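Local coordinates for protein Exo-1,5-alpha-L-arabinofuranobiosidase (Gibberella zeae, PDB 2YDT) that probably hydrolyses arabinan chains as an exo-acting glycosidase that releases 1,5-alpha-L-arabinofuranobiose, at residues A[241-249]-A[261-272]. Numbering follows the deposited sequence.
Sequences YWFPVYYRL and HHQIVSNDGTTP
The outer beta hairpin of one four-stranded blade in a six-bladed beta-propeller brings Tyr247 opposite His262 as an antiparallel hydrogen-bonded pair, with Tyr247 N 2.8 Å from His262 O. Next to it, Tyr246 and Gln263 form the non-hydrogen-bonded pair. Beyond the short strand, Ile264 N still donates almost straight to Val245 O (175°); the chain then turns away and returns, so that Val245 N donates to Pro272 O; proline, which has no N-H to give, still offers its carbonyl. The broad Tyr246 ring lies over the Gln263 backbone and CB, the latter 3.9 Å from its centroid, while its edge meets the face of His261 with planes 70° apart. Gln263, its chain extended, brings NE2 3.7 Å from Trp242 CH2. On the other face of the sheet, with chi1 at 68°, Tyr247 turns its ring face onto His262 CB and meets Ile264 CG1 with CD2. Branched Val245 and Ile264 lie side by side, Val245 CG1 3.7 Å from Ile264 CD1. Tyr247 OH hydrogen-bonds to Gly307 O and Trp312 NE1, and His261 ND1 to Tyr203 OH. Strand 245-250 runs between edge strand 262-263 and strand 223-230, while Pro272 packs on Phe301 of strand 300-303 in the next blade.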
loop_
_atom_site.group_PDB
_atom_site.type_symbol
_atom_site.label_atom_id
_atom_site.label_comp_id
_atom_site.label_asym_id
_atom_site.label_seq_id
_atom_site.Cartn_x
_atom_site.Cartn_y
_atom_site.Cartn_z
ATOM N N TYR A 241 -0.503 -9.372 21.954
ATOM C CA TYR A 241 -0.974 -9.388 20.534
ATOM C C TYR A 241 -0.111 -8.390 19.729
ATOM O O TYR A 241 0.061 -7.239 20.148
ATOM C CB TYR A 241 -2.459 -9.006 20.473
ATOM C CG TYR A 241 -3.179 -9.307 19.154
ATOM C CD1 TYR A 241 -3.982 -10.423 19.020
ATOM C CD2 TYR A 241 -3.015 -8.493 18.052
ATOM C CE1 TYR A 241 -4.624 -10.710 17.816
ATOM C CE2 TYR A 241 -3.650 -8.771 16.854
ATOM C CZ TYR A 241 -4.472 -9.859 16.751
ATOM O OH TYR A 241 -5.099 -10.154 15.564
ATOM N N TRP A 242 0.459 -8.821 18.604
ATOM C CA TRP A 242 1.224 -7.911 17.787
ATOM C C TRP A 242 1.059 -8.224 16.291
ATOM O O TRP A 242 0.293 -9.136 15.936
ATOM C CB TRP A 242 2.706 -7.865 18.194
ATOM C CG TRP A 242 3.541 -9.057 17.863
ATOM C CD1 TRP A 242 3.174 -10.360 17.928
ATOM C CD2 TRP A 242 4.906 -9.047 17.446
ATOM N NE1 TRP A 242 4.199 -11.153 17.545
ATOM C CE2 TRP A 242 5.298 -10.389 17.292
ATOM C CE3 TRP A 242 5.826 -8.042 17.179
ATOM C CZ2 TRP A 242 6.566 -10.752 16.862
ATOM C CZ3 TRP A 242 7.098 -8.398 16.802
ATOM C CH2 TRP A 242 7.457 -9.756 16.638
ATOM N N PHE A 243 1.708 -7.421 15.462
ATOM C CA PHE A 243 1.524 -7.429 14.006
ATOM C C PHE A 243 2.858 -7.591 13.263
ATOM O O PHE A 243 3.223 -6.791 12.402
ATOM C CB PHE A 243 0.816 -6.116 13.587
ATOM C CG PHE A 243 -0.578 -5.928 14.174
ATOM C CD1 PHE A 243 -1.718 -6.277 13.463
ATOM C CD2 PHE A 243 -0.739 -5.401 15.448
ATOM C CE1 PHE A 243 -2.987 -6.109 14.033
ATOM C CE2 PHE A 243 -1.993 -5.224 15.989
ATOM C CZ PHE A 243 -3.110 -5.566 15.284
ATOM N N PRO A 244 3.595 -8.686 13.517
ATOM C CA PRO A 244 4.868 -8.867 12.838
ATOM C C PRO A 244 4.755 -8.983 11.307
ATOM O O PRO A 244 3.747 -9.473 10.798
ATOM C CB PRO A 244 5.390 -10.183 13.446
ATOM C CG PRO A 244 4.181 -10.912 13.827
ATOM C CD PRO A 244 3.240 -9.845 14.349
ATOM N N VAL A 245 5.743 -8.459 10.597
ATOM C CA VAL A 245 5.774 -8.551 9.136
ATOM C C VAL A 245 6.108 -9.979 8.693
ATOM O O VAL A 245 7.167 -10.537 9.061
ATOM C CB VAL A 245 6.696 -7.519 8.496
ATOM C CG1 VAL A 245 6.614 -7.607 6.955
ATOM C CG2 VAL A 245 6.314 -6.085 8.971
ATOM N N TYR A 246 5.206 -10.569 7.907
ATOM C CA TYR A 246 5.405 -11.897 7.316
ATOM C C TYR A 246 5.322 -11.785 5.804
ATOM O O TYR A 246 4.818 -10.805 5.237
ATOM C CB TYR A 246 4.373 -12.912 7.817
ATOM C CG TYR A 246 4.704 -13.629 9.101
ATOM C CD1 TYR A 246 4.879 -12.941 10.291
ATOM C CD2 TYR A 246 4.805 -15.033 9.132
ATOM C CE1 TYR A 246 5.175 -13.622 11.489
ATOM C CE2 TYR A 246 5.099 -15.700 10.316
ATOM C CZ TYR A 246 5.261 -14.988 11.481
ATOM O OH TYR A 246 5.529 -15.658 12.680
ATOM N N TYR A 247 5.832 -12.810 5.132
ATOM C CA TYR A 247 5.764 -12.891 3.677
ATOM C C TYR A 247 5.658 -14.326 3.183
ATOM O O TYR A 247 5.931 -15.280 3.901
ATOM C CB TYR A 247 6.945 -12.171 3.032
ATOM C CG TYR A 247 8.307 -12.804 3.249
ATOM C CD1 TYR A 247 8.857 -13.718 2.328
ATOM C CD2 TYR A 247 9.001 -12.550 4.421
ATOM C CE1 TYR A 247 10.145 -14.261 2.544
ATOM C CE2 TYR A 247 10.231 -13.103 4.655
ATOM C CZ TYR A 247 10.783 -13.968 3.718
ATOM O OH TYR A 247 12.022 -14.477 3.978
ATOM N N ARG A 248 5.221 -14.448 1.942
ATOM C CA ARG A 248 5.126 -15.699 1.216
ATOM C C ARG A 248 5.712 -15.523 -0.178
ATOM O O ARG A 248 5.700 -14.416 -0.742
ATOM C CB ARG A 248 3.664 -16.154 1.129
ATOM C CG ARG A 248 3.042 -16.451 2.488
ATOM C CD ARG A 248 1.621 -16.834 2.426
ATOM N NE ARG A 248 1.054 -17.017 3.766
ATOM C CZ ARG A 248 0.055 -17.843 4.062
ATOM N NH1 ARG A 248 -0.525 -18.548 3.114
ATOM N NH2 ARG A 248 -0.392 -17.962 5.303
ATOM N N LEU A 249 6.185 -16.620 -0.767
ATOM C CA LEU A 249 6.754 -16.610 -2.118
ATOM C C LEU A 249 5.996 -17.565 -3.043
ATOM O O LEU A 249 5.636 -18.686 -2.630
ATOM C CB LEU A 249 8.227 -17.036 -2.073
ATOM C CG LEU A 249 9.114 -16.190 -1.183
ATOM C CD1 LEU A 249 10.421 -16.882 -0.816
ATOM C CD2 LEU A 249 9.373 -14.847 -1.854
ATOM N N HIS A 261 4.729 -19.595 5.173
ATOM C CA HIS A 261 4.945 -18.221 5.584
ATOM C C HIS A 261 6.316 -18.043 6.244
ATOM O O HIS A 261 6.947 -19.019 6.694
ATOM C CB HIS A 261 3.794 -17.687 6.469
ATOM C CG HIS A 261 3.639 -18.331 7.821
ATOM N ND1 HIS A 261 2.475 -18.199 8.552
ATOM C CD2 HIS A 261 4.461 -19.127 8.564
ATOM C CE1 HIS A 261 2.600 -18.863 9.691
ATOM N NE2 HIS A 261 3.777 -19.459 9.707
ATOM N N HIS A 262 6.769 -16.800 6.265
ATOM C CA HIS A 262 8.080 -16.436 6.803
ATOM C C HIS A 262 8.007 -15.111 7.529
ATOM O O HIS A 262 7.588 -14.139 6.940
ATOM C CB HIS A 262 9.110 -16.318 5.714
ATOM C CG HIS A 262 9.236 -17.536 4.862
ATOM N ND1 HIS A 262 9.976 -18.636 5.258
ATOM C CD2 HIS A 262 8.704 -17.847 3.653
ATOM C CE1 HIS A 262 9.905 -19.561 4.320
ATOM N NE2 HIS A 262 9.134 -19.118 3.344
ATOM N N GLN A 263 8.480 -15.062 8.773
ATOM C CA GLN A 263 8.661 -13.793 9.455
ATOM C C GLN A 263 9.902 -13.090 8.961
ATOM O O GLN A 263 10.926 -13.746 8.718
ATOM C CB GLN A 263 8.851 -14.031 10.980
ATOM C CG GLN A 263 8.857 -12.751 11.768
ATOM C CD GLN A 263 9.012 -13.008 13.263
ATOM O OE1 GLN A 263 9.107 -14.192 13.693
ATOM N NE2 GLN A 263 8.974 -11.944 14.059
ATOM N N ILE A 264 9.854 -11.765 8.830
ATOM C CA ILE A 264 11.051 -10.985 8.554
ATOM C C ILE A 264 11.767 -10.722 9.860
ATOM O O ILE A 264 11.221 -10.111 10.759
ATOM C CB ILE A 264 10.791 -9.612 7.885
ATOM C CG1 ILE A 264 10.189 -9.815 6.521
ATOM C CG2 ILE A 264 12.141 -8.821 7.755
ATOM C CD1 ILE A 264 9.977 -8.497 5.691
ATOM N N VAL A 265 13.008 -11.210 9.963
ATOM C CA VAL A 265 13.883 -10.929 11.120
ATOM C C VAL A 265 15.233 -10.567 10.524
ATOM O O VAL A 265 15.780 -11.348 9.748
ATOM C CB VAL A 265 14.013 -12.156 12.053
ATOM C CG1 VAL A 265 14.915 -11.836 13.283
ATOM C CG2 VAL A 265 12.656 -12.651 12.576
ATOM N N SER A 266 15.772 -9.379 10.826
ATOM C CA SER A 266 17.065 -8.987 10.240
ATOM C C SER A 266 18.195 -9.714 10.993
ATOM O O SER A 266 17.941 -10.311 12.038
ATOM C CB SER A 266 17.290 -7.463 10.247
ATOM O OG SER A 266 17.327 -6.940 11.551
ATOM N N ASN A 267 19.399 -9.617 10.433
ATOM C CA ASN A 267 20.595 -10.316 10.967
ATOM C C ASN A 267 20.888 -9.954 12.438
ATOM O O ASN A 267 21.363 -10.810 13.212
ATOM C CB ASN A 267 21.815 -10.066 10.064
ATOM C CG ASN A 267 22.188 -8.603 9.987
ATOM O OD1 ASN A 267 21.410 -7.783 9.509
ATOM N ND2 ASN A 267 23.404 -8.258 10.471
ATOM N N ASP A 268 20.567 -8.729 12.870
ATOM C CA ASP A 268 20.743 -8.347 14.289
ATOM C C ASP A 268 19.580 -8.708 15.217
ATOM O O ASP A 268 19.577 -8.351 16.399
ATOM C CB ASP A 268 21.133 -6.866 14.412
ATOM C CG ASP A 268 19.948 -5.918 14.301
ATOM O OD1 ASP A 268 18.862 -6.381 13.903
ATOM O OD2 ASP A 268 20.114 -4.730 14.648
ATOM N N GLY A 269 18.561 -9.388 14.676
ATOM C CA GLY A 269 17.419 -9.826 15.459
ATOM C C GLY A 269 16.194 -8.916 15.429
ATOM O O GLY A 269 15.219 -9.192 16.110
ATOM N N THR A 270 16.272 -7.818 14.692
ATOM C CA THR A 270 15.161 -6.849 14.635
ATOM C C THR A 270 13.964 -7.493 13.952
ATOM O O THR A 270 14.128 -8.141 12.907
ATOM C CB THR A 270 15.543 -5.571 13.882
ATOM O OG1 THR A 270 16.666 -4.939 14.541
ATOM C CG2 THR A 270 14.362 -4.567 13.864
ATOM N N THR A 271 12.799 -7.324 14.587
ATOM C CA THR A 271 11.523 -7.910 14.156
ATOM C C THR A 271 10.538 -6.793 13.705
ATOM O O THR A 271 9.763 -6.273 14.511
ATOM C CB THR A 271 10.884 -8.713 15.271
ATOM O OG1 THR A 271 10.698 -7.897 16.430
ATOM C CG2 THR A 271 11.704 -9.953 15.649
ATOM N N PRO A 272 10.593 -6.415 12.426
ATOM C CA PRO A 272 9.677 -5.360 11.949
ATOM C C PRO A 272 8.238 -5.790 12.139
ATOM O O PRO A 272 7.901 -6.976 11.978
ATOM C CB PRO A 272 9.990 -5.231 10.467
ATOM C CG PRO A 272 10.817 -6.393 10.110
ATOM C CD PRO A 272 11.457 -6.924 11.353
HETATM O O HOH W 1 5.977 -14.120 14.801
#